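AAR187Cp (Eremothecium gossypii, PDB 3ZIL) probably regulates sister-chromatid cohesion as the Wapl-type cohesin regulator Wpl1, this chain being its largely helical Wap1 domain. Local coordinates at residues 111-116 and 163-168; 173-178 and 185-190; 280-285 and 302-307; 328-333 and 347-352. All blocks are in the same frame, centred on the assembly; numbering follows the deposited sequence.

Contact 1. Residues 111-116 and 163-168; sequences FILPLA and EAVYGA
Leu113 alone makes the helix's side of this contact, and the turn Val165-Ala168 receives it. Two residues earlier on helix 108-116, Phe111 faces elsewhere: Leu115 CD1 lies 3.6 Å above the plane of the Phe111 ring, and the ring packs on Ser84 and Gln87 of helix 81-93. Ile112 turns instead to Trp155 of helix 147-158. At Leu113 the side chain is directed at the loop, its CG anti to the backbone N (chi1 163°), and the branch that does most of the touching is CD2. Leu113 CD2 comes 3.7 Å from Tyr166 O and 3.8 Å from Ala168 N, both backbone atoms, and 4.1 Å from Val165 CG1. The other branch sits near the helix start, Leu113 CD1 being 4.1 Å from Ala168 CA. What the leucine packs on is a type II beta turn, closed by Ala168 N donating to Val165 O at 3.1 Å. Gly167 takes its third position with phi at 91°, backbone angles that suit glycine, and it is also the N-cap of helix 168-178. Pro114 follows; its nitrogen has no hydrogen to give to the previous turn, and helix 108-116 kinks there. Leu115 then packs on Ala151 and Ala116 on Leu152, both of helix 147-158.

Contact 2. Residues 173-178 and 185-190; sequences ARLISR and DTACSL
Ile176 reaches across to Ala187 and Cys188 with its longer branch, and this is the principal bump of the interface. CG1 lies beside the backbone N (chi1 -63°) and the chain then runs on extended (chi2 155°), which carries the terminal methyl past the alanine toward the cysteine. The result is two successive touches: Ile176 CG1 is 4.1 Å from Ala187 CB, and Ile176 CD1 is 3.8 Å from Cys188 SG. The shallow surface at Ala187, with only a methyl, receives Ile176 and, more loosely, Leu175, whose CD2 stands 4.3 Å from Ala187 CB. The short side chain matches the close pairing of the backbones, the CA atoms of Ile176 and Ala187 being 7.4 Å apart, the nearest pair of the two segments. Helices 168-178 and 185-193 are consecutive and joined by a short loop; their local axes pass 10.0 Å apart with an angle of 155° between directions, which defines an antiparallel helical hairpin, as in many alpha-helical repeat proteins. Ile176 also packs on Trp184 in the connecting loop, and Cys188 on Val227 and Cys230 of helix 225-235. Away from Ala187 and Cys188, Ser177 OG donates to Arg174 O at 2.7 Å. The guanidinium of Arg178 lies with one face over Arg174 O and Leu175 CA, and its NE forms a salt bridge with Glu119.

Contact 3. Residues 280-285 and 302-307; sequences LQLGLL and TNFGAV
Helix 272-289 meets the first turn of helix 304-313 in an all-helical part of the Wap1 domain, and the link between them is the ring of Phe304 touching Leu282 and Leu285. The backbones stand well apart: even the nearest CA pair, Leu282 and Phe304, is separated by 11.6 Å. The ring, whose CG lies beside the backbone N (chi1 -85°), reaches in from one side and the two leucines from the other, together bridging the gap. The far end of the ring does the touching. Phe304 CE2 is 4.0 Å from Leu282 CD2, and Phe304 CZ is 3.9 Å from Leu285 CD1. Both methyls approach the ring obliquely. The two leucines come from one surface of helix 272-289, three residues apart, but meet the ring differently: Leu285 points at the other segment and comes against Phe304 from the opposite direction, whereas Leu282 slides past it, only the end of its side chain drawing near. At the base of the ring the chain turns tightly, Gly305 N donating to Thr302 O at 2.8 Å. All three touching residues are buried. Around them, helix 321-336 supplies Phe326, whose ring stacks with that of Phe304, Tyr330, which also packs on Phe304, and Leu325, which packs on Leu282. Val259 of helix 248-261 adds a further wall, so Phe304 is wedged among three other helices.

Contact 4. Residues 328-333 and 347-352; sequences LVYAYS and DFLKSE
Between residues 328-333 and 347-352, Leu349 makes the contact mainly through CD2, which touches two consecutive residues. Leu349 CD2 lies 4.1 Å from Ala331 CB and, more loosely, 4.4 Å from Tyr330 CD2, arriving obliquely at the tyrosine ring. With CG opposite the backbone nitrogen (chi1 180°), the leucine is aimed across the gap; Ala331 offers only a methyl in return, and the CA atoms of Ala331 and Leu349 come to 7.7 Å, the shortest such separation in the pair of segments. In the next shell, Leu341 from the loop between the helices packs on both Leu349 and Tyr330, covering the junction where they meet. The tyrosine is positioned from another side by Phe308 of helix 304-313, the two rings being stacked, and Phe348 also touches Phe308 and Val311. Within its own helix Phe348 is covered on one face, Glu352 CG sitting 3.7 Å above the plane of the Phe348 ring. Farther out, Leu328 packs on Leu286 and Ile371, and Tyr332 OH is hydrogen-bonded to Arg370 O. Helices 321-336 and 343-360 are consecutive and pack together near the C-terminal end of the domain. Across the two segments every contact joins carbon to carbon, without a hydrogen bond or salt bridge, so the fit depends on burial and side-chain shape and not on directional bonds.

In the fold
Along the chain the four contacts follow in series, each closing before the next opens. Contacts 1 and 2 have centres about 12 Å apart and share helix 168-178, which the turn of contact 1 starts and contact 2 pairs with helix 185-193; Leu175 CD2 lies 3.4 Å from Ala116 O. Contacts 3 and 4, also about 12 Å apart between centres, touch directly, Phe304 CB being 3.7 Å from Tyr330 CD1. The centres of contacts 2 and 3 are about 26 Å apart, those of 1 and 4 about 43 Å, on opposite sides of the chain's centre. The domain is thus an elongated helical array in which contacts 2 to 4 join segments fewer than 20 residues apart, while contact 1 spans more.

Contact 1. Residues 111-116 and 163-168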
loop_
_atom_site.group_PDB
_atom_site.type_symbol
_atom_site.label_atom_id
_atom_site.label_comp_id
_atom_site.label_asym_id
_atom_site.label_seq_id
_atom_site.Cartn_x
_atom_site.Cartn_y
_atom_site.Cartn_z
ATOM N N PHE A 111 9.374 -9.968 13.506
ATOM C CA PHE A 111 9.883 -11.032 12.593
ATOM C C PHE A 111 9.450 -10.648 11.180
ATOM O O PHE A 111 10.259 -10.414 10.322
ATOM C CB PHE A 111 9.240 -12.409 12.976
ATOM C CG PHE A 111 9.591 -13.562 12.056
ATOM C CD1 PHE A 111 10.924 -13.893 11.795
ATOM C CD2 PHE A 111 8.582 -14.379 11.536
ATOM C CE1 PHE A 111 11.239 -14.945 10.962
ATOM C CE2 PHE A 111 8.875 -15.451 10.690
ATOM C CZ PHE A 111 10.226 -15.741 10.413
ATOM N N ILE A 112 8.144 -10.592 10.977
ATOM C CA ILE A 112 7.600 -10.393 9.644
ATOM C C ILE A 112 8.011 -9.006 9.106
ATOM O O ILE A 112 8.485 -8.931 7.989
ATOM C CB ILE A 112 6.069 -10.542 9.644
ATOM C CG1 ILE A 112 5.656 -12.015 9.820
ATOM C CG2 ILE A 112 5.417 -9.955 8.392
ATOM C CD1 ILE A 112 5.985 -12.977 8.654
ATOM N N LEU A 113 7.774 -7.925 9.864
ATOM C CA LEU A 113 8.084 -6.549 9.371
ATOM C C LEU A 113 9.569 -6.416 9.049
ATOM O O LEU A 113 9.926 -5.997 7.959
ATOM C CB LEU A 113 7.590 -5.431 10.356
ATOM C CG LEU A 113 8.149 -3.989 10.225
ATOM C CD1 LEU A 113 7.928 -3.417 8.816
ATOM C CD2 LEU A 113 7.599 -3.021 11.287
ATOM N N PRO A 114 10.453 -6.875 9.962
ATOM C CA PRO A 114 11.880 -6.856 9.590
ATOM C C PRO A 114 12.207 -7.601 8.352
ATOM O O PRO A 114 12.994 -7.098 7.504
ATOM C CB PRO A 114 12.567 -7.555 10.795
ATOM C CG PRO A 114 11.758 -7.102 11.927
ATOM C CD PRO A 114 10.305 -7.188 11.398
ATOM N N LEU A 115 11.720 -8.833 8.226
ATOM C CA LEU A 115 11.976 -9.547 7.009
ATOM C C LEU A 115 11.392 -8.795 5.799
ATOM O O LEU A 115 12.056 -8.682 4.720
ATOM C CB LEU A 115 11.327 -10.906 7.051
ATOM C CG LEU A 115 11.904 -12.029 7.923
ATOM C CD1 LEU A 115 10.963 -13.240 7.746
ATOM C CD2 LEU A 115 13.313 -12.194 7.437
ATOM N N ALA A 116 10.169 -8.311 5.927
ATOM C CA ALA A 116 9.511 -7.598 4.752
ATOM C C ALA A 116 10.281 -6.420 4.144
ATOM O O ALA A 116 10.062 -6.063 2.947
ATOM C CB ALA A 116 8.122 -7.131 5.114
ATOM N N GLU A 163 -3.931 -5.813 14.481
ATOM C CA GLU A 163 -3.871 -4.449 14.961
ATOM C C GLU A 163 -2.793 -3.760 14.082
ATOM O O GLU A 163 -1.966 -4.433 13.511
ATOM C CB GLU A 163 -3.521 -4.444 16.453
ATOM N N ALA A 164 -2.828 -2.445 13.923
ATOM C CA ALA A 164 -1.695 -1.723 13.275
ATOM C C ALA A 164 -0.274 -2.141 13.782
ATOM O O ALA A 164 -0.073 -2.318 14.959
ATOM C CB ALA A 164 -1.887 -0.213 13.406
ATOM N N VAL A 165 0.709 -2.312 12.900
ATOM C CA VAL A 165 2.028 -2.796 13.391
ATOM C C VAL A 165 2.928 -1.559 13.636
ATOM O O VAL A 165 3.103 -0.698 12.766
ATOM C CB VAL A 165 2.679 -3.788 12.362
ATOM C CG1 VAL A 165 4.011 -4.286 12.862
ATOM C CG2 VAL A 165 1.730 -4.959 12.107
ATOM N N TYR A 166 3.487 -1.457 14.823
ATOM C CA TYR A 166 4.268 -0.309 15.201
ATOM C C TYR A 166 5.512 -0.185 14.288
ATOM O O TYR A 166 6.291 -1.164 14.171
ATOM C CB TYR A 166 4.727 -0.466 16.616
ATOM C CG TYR A 166 5.661 0.653 17.012
ATOM C CD1 TYR A 166 5.166 1.939 17.270
ATOM C CD2 TYR A 166 7.047 0.431 17.111
ATOM C CE1 TYR A 166 6.033 2.985 17.629
ATOM C CE2 TYR A 166 7.930 1.461 17.453
ATOM C CZ TYR A 166 7.416 2.735 17.710
ATOM O OH TYR A 166 8.288 3.755 18.068
ATOM N N GLY A 167 5.657 0.959 13.619
ATOM C CA GLY A 167 6.878 1.247 12.832
ATOM C C GLY A 167 6.732 0.789 11.366
ATOM O O GLY A 167 7.603 1.085 10.543
ATOM N N ALA A 168 5.593 0.161 11.041
ATOM C CA ALA A 168 5.302 -0.442 9.676
ATOM C C ALA A 168 5.181 0.603 8.595
ATOM O O ALA A 168 5.722 0.487 7.467
ATOM C CB ALA A 168 4.010 -1.272 9.735
#

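Contact 2. Residues 173-178 and 185-190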
loop_
_atom_site.group_PDB
_atom_site.type_symbol
_atom_site.label_atom_id
_atom_site.label_comp_id
_atom_site.label_asym_id
_atom_site.label_seq_id
_atom_site.Cartn_x
_atom_site.Cartn_y
_atom_site.Cartn_z
ATOM N N ALA A 173 7.463 2.653 3.569
ATOM C CA ALA A 173 7.665 3.812 2.712
ATOM C C ALA A 173 9.193 3.826 2.370
ATOM O O ALA A 173 9.572 3.923 1.172
ATOM C CB ALA A 173 7.233 5.106 3.403
ATOM N N ARG A 174 10.047 3.638 3.381
ATOM C CA ARG A 174 11.505 3.578 3.123
ATOM C C ARG A 174 11.844 2.453 2.121
ATOM O O ARG A 174 12.635 2.666 1.225
ATOM C CB ARG A 174 12.351 3.435 4.386
ATOM C CG ARG A 174 12.339 4.672 5.291
ATOM C CD ARG A 174 13.419 4.540 6.362
ATOM N NE ARG A 174 13.306 3.315 7.224
ATOM C CZ ARG A 174 12.524 3.234 8.343
ATOM N NH1 ARG A 174 11.721 4.219 8.722
ATOM N NH2 ARG A 174 12.482 2.145 9.078
ATOM N N LEU A 175 11.194 1.290 2.257
ATOM C CA LEU A 175 11.396 0.147 1.336
ATOM C C LEU A 175 11.010 0.522 -0.097
ATOM O O LEU A 175 11.756 0.282 -1.027
ATOM C CB LEU A 175 10.529 -1.064 1.791
ATOM C CG LEU A 175 10.552 -2.309 0.859
ATOM C CD1 LEU A 175 11.915 -3.072 0.850
ATOM C CD2 LEU A 175 9.404 -3.285 1.180
ATOM N N ILE A 176 9.861 1.173 -0.289
ATOM C CA ILE A 176 9.490 1.633 -1.645
ATOM C C ILE A 176 10.518 2.590 -2.213
ATOM O O ILE A 176 10.853 2.461 -3.387
ATOM C CB ILE A 176 8.088 2.233 -1.644
ATOM C CG1 ILE A 176 7.048 1.107 -1.239
ATOM C CG2 ILE A 176 7.716 2.937 -2.974
ATOM C CD1 ILE A 176 5.774 1.698 -0.633
ATOM N N SER A 177 11.045 3.522 -1.406
ATOM C CA SER A 177 11.915 4.575 -1.896
ATOM C C SER A 177 13.279 4.027 -2.297
ATOM O O SER A 177 14.011 4.675 -3.031
ATOM C CB SER A 177 12.118 5.705 -0.842
ATOM O OG SER A 177 13.021 5.123 0.120
ATOM N N ARG A 178 13.693 2.900 -1.723
ATOM C CA ARG A 178 14.947 2.271 -2.116
ATOM C C ARG A 178 14.790 1.566 -3.470
ATOM O O ARG A 178 15.829 1.297 -4.144
ATOM C CB ARG A 178 15.478 1.285 -1.060
ATOM C CG ARG A 178 16.011 1.952 0.218
ATOM C CD ARG A 178 16.693 0.916 1.188
ATOM N NE ARG A 178 15.779 -0.148 1.670
ATOM C CZ ARG A 178 15.026 -0.102 2.763
ATOM N NH1 ARG A 178 14.936 1.030 3.487
ATOM N NH2 ARG A 178 14.269 -1.224 3.139
ATOM N N ASP A 185 2.656 -3.196 -5.295
ATOM C CA ASP A 185 1.223 -3.246 -4.900
ATOM C C ASP A 185 0.992 -3.801 -3.478
ATOM O O ASP A 185 0.233 -3.259 -2.689
ATOM C CB ASP A 185 0.374 -3.998 -5.907
ATOM C CG ASP A 185 0.059 -3.126 -7.160
ATOM O OD1 ASP A 185 0.435 -1.927 -7.267
ATOM O OD2 ASP A 185 -0.600 -3.671 -8.019
ATOM N N THR A 186 1.732 -4.846 -3.169
ATOM C CA THR A 186 1.680 -5.428 -1.875
ATOM C C THR A 186 2.265 -4.538 -0.797
ATOM O O THR A 186 1.596 -4.358 0.223
ATOM C CB THR A 186 2.374 -6.795 -1.834
ATOM O OG1 THR A 186 1.768 -7.655 -2.841
ATOM C CG2 THR A 186 2.143 -7.425 -0.501
ATOM N N ALA A 187 3.472 -3.966 -1.004
ATOM C CA ALA A 187 4.025 -3.040 -0.000
ATOM C C ALA A 187 3.056 -1.894 0.259
ATOM O O ALA A 187 2.716 -1.569 1.423
ATOM C CB ALA A 187 5.442 -2.542 -0.408
ATOM N N CYS A 188 2.552 -1.314 -0.806
ATOM C CA CYS A 188 1.650 -0.165 -0.659
ATOM C C CYS A 188 0.370 -0.529 0.077
ATOM O O CYS A 188 -0.150 0.265 0.882
ATOM C CB CYS A 188 1.268 0.392 -2.029
ATOM S SG CYS A 188 2.629 1.279 -2.794
ATOM N N SER A 189 -0.228 -1.645 -0.339
ATOM C CA SER A 189 -1.425 -2.107 0.373
ATOM C C SER A 189 -1.187 -2.331 1.873
ATOM O O SER A 189 -1.946 -1.875 2.662
ATOM C CB SER A 189 -1.990 -3.384 -0.283
ATOM O OG SER A 189 -2.875 -3.954 0.670
ATOM N N LEU A 190 -0.106 -3.019 2.279
ATOM C CA LEU A 190 0.190 -3.131 3.667
ATOM C C LEU A 190 0.452 -1.767 4.415
ATOM O O LEU A 190 0.052 -1.578 5.556
ATOM C CB LEU A 190 1.482 -3.978 3.770
ATOM C CG LEU A 190 1.427 -5.419 3.405
ATOM C CD1 LEU A 190 2.843 -5.945 3.274
ATOM C CD2 LEU A 190 0.507 -6.194 4.408
#

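Contact 3. Residues 280-285 and 302-307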
loop_
_atom_site.group_PDB
_atom_site.type_symbol
_atom_site.label_atom_id
_atom_site.label_comp_id
_atom_site.label_asym_id
_atom_site.label_seq_id
_atom_site.Cartn_x
_atom_site.Cartn_y
_atom_site.Cartn_z
ATOM N N LEU A 280 -7.404 9.667 -8.769
ATOM C CA LEU A 280 -6.560 9.575 -7.579
ATOM C C LEU A 280 -5.572 10.818 -7.430
ATOM O O LEU A 280 -5.404 11.360 -6.303
ATOM C CB LEU A 280 -5.749 8.225 -7.587
ATOM C CG LEU A 280 -6.576 6.966 -7.435
ATOM C CD1 LEU A 280 -5.705 5.752 -7.788
ATOM C CD2 LEU A 280 -7.068 6.855 -5.983
ATOM N N GLN A 281 -4.930 11.268 -8.534
ATOM C CA GLN A 281 -4.160 12.495 -8.435
ATOM C C GLN A 281 -4.996 13.719 -8.013
ATOM O O GLN A 281 -4.540 14.533 -7.210
ATOM C CB GLN A 281 -3.452 12.810 -9.766
ATOM C CG GLN A 281 -2.568 11.661 -10.252
ATOM C CD GLN A 281 -1.761 11.966 -11.549
ATOM O OE1 GLN A 281 -2.167 12.743 -12.394
ATOM N NE2 GLN A 281 -0.601 11.350 -11.662
ATOM N N LEU A 282 -6.227 13.848 -8.542
ATOM C CA LEU A 282 -7.090 14.970 -8.108
ATOM C C LEU A 282 -7.529 14.801 -6.632
ATOM O O LEU A 282 -7.560 15.745 -5.900
ATOM C CB LEU A 282 -8.329 15.100 -9.017
ATOM C CG LEU A 282 -7.979 15.650 -10.409
ATOM C CD1 LEU A 282 -8.993 15.267 -11.503
ATOM C CD2 LEU A 282 -7.769 17.184 -10.405
ATOM N N GLY A 283 -7.858 13.586 -6.231
ATOM C CA GLY A 283 -8.200 13.303 -4.842
ATOM C C GLY A 283 -7.000 13.701 -3.995
ATOM O O GLY A 283 -7.164 14.312 -2.930
ATOM N N LEU A 284 -5.782 13.418 -4.466
ATOM C CA LEU A 284 -4.620 13.803 -3.627
ATOM C C LEU A 284 -4.438 15.346 -3.606
ATOM O O LEU A 284 -4.261 15.934 -2.540
ATOM C CB LEU A 284 -3.356 13.042 -4.029
ATOM C CG LEU A 284 -2.092 13.503 -3.332
ATOM C CD1 LEU A 284 -2.233 13.290 -1.824
ATOM C CD2 LEU A 284 -0.887 12.761 -3.871
ATOM N N LEU A 285 -4.469 15.985 -4.797
ATOM C CA LEU A 285 -4.594 17.436 -4.843
ATOM C C LEU A 285 -5.634 18.010 -3.839
ATOM O O LEU A 285 -5.316 18.964 -3.086
ATOM C CB LEU A 285 -4.878 17.939 -6.243
ATOM C CG LEU A 285 -3.588 17.840 -7.101
ATOM C CD1 LEU A 285 -3.892 17.945 -8.583
ATOM C CD2 LEU A 285 -2.632 18.929 -6.626
ATOM N N THR A 302 -2.505 26.815 -10.936
ATOM C CA THR A 302 -3.309 27.855 -11.560
ATOM C C THR A 302 -3.320 27.713 -13.095
ATOM O O THR A 302 -4.172 28.293 -13.757
ATOM C CB THR A 302 -2.866 29.261 -11.188
ATOM O OG1 THR A 302 -1.685 29.569 -11.932
ATOM C CG2 THR A 302 -2.595 29.409 -9.686
ATOM N N ASN A 303 -2.407 26.931 -13.658
ATOM C CA ASN A 303 -2.499 26.610 -15.083
ATOM C C ASN A 303 -3.613 25.661 -15.365
ATOM O O ASN A 303 -3.816 25.287 -16.526
ATOM C CB ASN A 303 -1.265 25.931 -15.565
ATOM C CG ASN A 303 -0.092 26.839 -15.565
ATOM O OD1 ASN A 303 -0.240 28.056 -15.616
ATOM N ND2 ASN A 303 1.082 26.262 -15.465
ATOM N N PHE A 304 -4.297 25.209 -14.316
ATOM C CA PHE A 304 -5.581 24.509 -14.503
ATOM C C PHE A 304 -6.582 25.557 -15.095
ATOM O O PHE A 304 -7.633 25.171 -15.666
ATOM C CB PHE A 304 -6.157 23.992 -13.155
ATOM C CG PHE A 304 -5.644 22.620 -12.677
ATOM C CD1 PHE A 304 -4.479 22.058 -13.152
ATOM C CD2 PHE A 304 -6.367 21.927 -11.663
ATOM C CE1 PHE A 304 -4.043 20.816 -12.662
ATOM C CE2 PHE A 304 -5.954 20.676 -11.193
ATOM C CZ PHE A 304 -4.779 20.122 -11.685
ATOM N N GLY A 305 -6.255 26.857 -14.957
ATOM C CA GLY A 305 -7.018 27.949 -15.638
ATOM C C GLY A 305 -7.403 27.642 -17.081
ATOM O O GLY A 305 -8.581 27.786 -17.490
ATOM N N ALA A 306 -6.410 27.194 -17.857
ATOM C CA ALA A 306 -6.571 26.873 -19.285
ATOM C C ALA A 306 -7.697 25.895 -19.491
ATOM O O ALA A 306 -8.634 26.127 -20.256
ATOM C CB ALA A 306 -5.275 26.292 -19.875
ATOM N N VAL A 307 -7.614 24.792 -18.792
ATOM C CA VAL A 307 -8.587 23.708 -18.944
ATOM C C VAL A 307 -10.009 24.133 -18.555
ATOM O O VAL A 307 -10.969 23.841 -19.250
ATOM C CB VAL A 307 -8.141 22.480 -18.106
ATOM C CG1 VAL A 307 -8.745 21.205 -18.689
ATOM C CG2 VAL A 307 -6.594 22.426 -18.013
#

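Contact 4. Residues 328-333 and 347-352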
loop_
_atom_site.group_PDB
_atom_site.type_symbol
_atom_site.label_atom_id
_atom_site.label_comp_id
_atom_site.label_asym_id
_atom_site.label_seq_id
_atom_site.Cartn_x
_atom_site.Cartn_y
_atom_site.Cartn_z
ATOM N N LEU A 328 -13.714 21.291 -8.802
ATOM C CA LEU A 328 -13.607 21.523 -7.376
ATOM C C LEU A 328 -12.153 21.877 -7.028
ATOM O O LEU A 328 -11.913 22.828 -6.265
ATOM C CB LEU A 328 -14.101 20.288 -6.586
ATOM C CG LEU A 328 -13.890 20.282 -5.074
ATOM C CD1 LEU A 328 -14.470 21.509 -4.416
ATOM C CD2 LEU A 328 -14.476 19.007 -4.462
ATOM N N VAL A 329 -11.203 21.102 -7.550
ATOM C CA VAL A 329 -9.820 21.330 -7.179
ATOM C C VAL A 329 -9.426 22.721 -7.744
ATOM O O VAL A 329 -8.825 23.540 -7.037
ATOM C CB VAL A 329 -8.876 20.208 -7.683
ATOM C CG1 VAL A 329 -7.418 20.687 -7.682
ATOM C CG2 VAL A 329 -9.084 18.886 -6.886
ATOM N N TYR A 330 -9.826 22.987 -8.987
ATOM C CA TYR A 330 -9.658 24.314 -9.598
ATOM C C TYR A 330 -10.233 25.505 -8.752
ATOM O O TYR A 330 -9.571 26.508 -8.562
ATOM C CB TYR A 330 -10.240 24.341 -11.016
ATOM C CG TYR A 330 -10.057 25.722 -11.606
ATOM C CD1 TYR A 330 -8.773 26.254 -11.825
ATOM C CD2 TYR A 330 -11.159 26.520 -11.894
ATOM C CE1 TYR A 330 -8.617 27.539 -12.316
ATOM C CE2 TYR A 330 -11.005 27.797 -12.396
ATOM C CZ TYR A 330 -9.736 28.293 -12.595
ATOM O OH TYR A 330 -9.612 29.564 -13.095
ATOM N N ALA A 331 -11.440 25.375 -8.256
ATOM C CA ALA A 331 -12.080 26.425 -7.437
ATOM C C ALA A 331 -11.181 26.743 -6.238
ATOM O O ALA A 331 -11.020 27.924 -5.879
ATOM C CB ALA A 331 -13.436 25.949 -6.973
ATOM N N TYR A 332 -10.566 25.698 -5.636
ATOM C CA TYR A 332 -9.602 25.912 -4.528
ATOM C C TYR A 332 -8.364 26.664 -4.997
ATOM O O TYR A 332 -7.880 27.616 -4.332
ATOM C CB TYR A 332 -9.219 24.564 -3.825
ATOM C CG TYR A 332 -10.232 24.154 -2.739
ATOM C CD1 TYR A 332 -10.214 24.760 -1.520
ATOM C CD2 TYR A 332 -11.200 23.176 -2.963
ATOM C CE1 TYR A 332 -11.125 24.463 -0.544
ATOM C CE2 TYR A 332 -12.081 22.823 -1.969
ATOM C CZ TYR A 332 -12.026 23.472 -0.740
ATOM O OH TYR A 332 -12.912 23.199 0.285
ATOM N N SER A 333 -7.875 26.310 -6.184
ATOM C CA SER A 333 -6.688 26.966 -6.709
ATOM C C SER A 333 -6.965 28.475 -7.015
ATOM O O SER A 333 -6.303 29.400 -6.477
ATOM C CB SER A 333 -6.199 26.245 -7.941
ATOM O OG SER A 333 -5.070 26.940 -8.402
ATOM N N ASP A 347 -20.494 31.839 -12.154
ATOM C CA ASP A 347 -21.797 31.204 -12.067
ATOM C C ASP A 347 -21.823 29.774 -12.640
ATOM O O ASP A 347 -22.563 28.930 -12.124
ATOM C CB ASP A 347 -22.888 32.067 -12.755
ATOM C CG ASP A 347 -24.305 31.592 -12.434
ATOM O OD1 ASP A 347 -24.777 31.659 -11.272
ATOM O OD2 ASP A 347 -24.977 31.128 -13.327
ATOM N N PHE A 348 -21.089 29.531 -13.735
ATOM C CA PHE A 348 -20.961 28.157 -14.298
ATOM C C PHE A 348 -20.310 27.203 -13.255
ATOM O O PHE A 348 -20.775 26.056 -13.038
ATOM C CB PHE A 348 -20.164 28.204 -15.620
ATOM C CG PHE A 348 -19.652 26.880 -16.100
ATOM C CD1 PHE A 348 -20.488 25.960 -16.753
ATOM C CD2 PHE A 348 -18.311 26.552 -15.931
ATOM C CE1 PHE A 348 -19.998 24.748 -17.220
ATOM C CE2 PHE A 348 -17.817 25.329 -16.371
ATOM C CZ PHE A 348 -18.661 24.415 -17.013
ATOM N N LEU A 349 -19.276 27.706 -12.600
ATOM C CA LEU A 349 -18.495 26.926 -11.632
ATOM C C LEU A 349 -19.381 26.620 -10.407
ATOM O O LEU A 349 -19.564 25.448 -10.047
ATOM C CB LEU A 349 -17.198 27.692 -11.254
ATOM C CG LEU A 349 -16.191 27.087 -10.237
ATOM C CD1 LEU A 349 -15.823 25.654 -10.639
ATOM C CD2 LEU A 349 -14.958 27.969 -10.203
ATOM N N LYS A 350 -19.995 27.677 -9.838
ATOM C CA LYS A 350 -20.849 27.598 -8.649
ATOM C C LYS A 350 -21.923 26.589 -8.937
ATOM O O LYS A 350 -22.197 25.700 -8.143
ATOM C CB LYS A 350 -21.437 28.977 -8.341
ATOM C CG LYS A 350 -22.581 29.025 -7.331
ATOM C CD LYS A 350 -22.887 30.469 -6.896
ATOM C CE LYS A 350 -24.275 30.596 -6.313
ATOM N NZ LYS A 350 -25.165 29.698 -7.111
ATOM N N SER A 351 -22.462 26.684 -10.143
ATOM C CA SER A 351 -23.580 25.857 -10.565
ATOM C C SER A 351 -23.225 24.379 -10.812
ATOM O O SER A 351 -23.970 23.494 -10.494
ATOM C CB SER A 351 -24.191 26.535 -11.795
ATOM O OG SER A 351 -25.155 25.713 -12.322
ATOM N N GLU A 352 -22.072 24.117 -11.379
ATOM C CA GLU A 352 -21.626 22.738 -11.593
ATOM C C GLU A 352 -21.204 22.123 -10.230
ATOM O O GLU A 352 -21.496 20.971 -9.949
ATOM C CB GLU A 352 -20.488 22.694 -12.600
ATOM C CG GLU A 352 -20.886 23.012 -14.051
ATOM C CD GLU A 352 -21.927 22.062 -14.667
ATOM O OE1 GLU A 352 -22.004 20.879 -14.305
ATOM O OE2 GLU A 352 -22.681 22.497 -15.565
#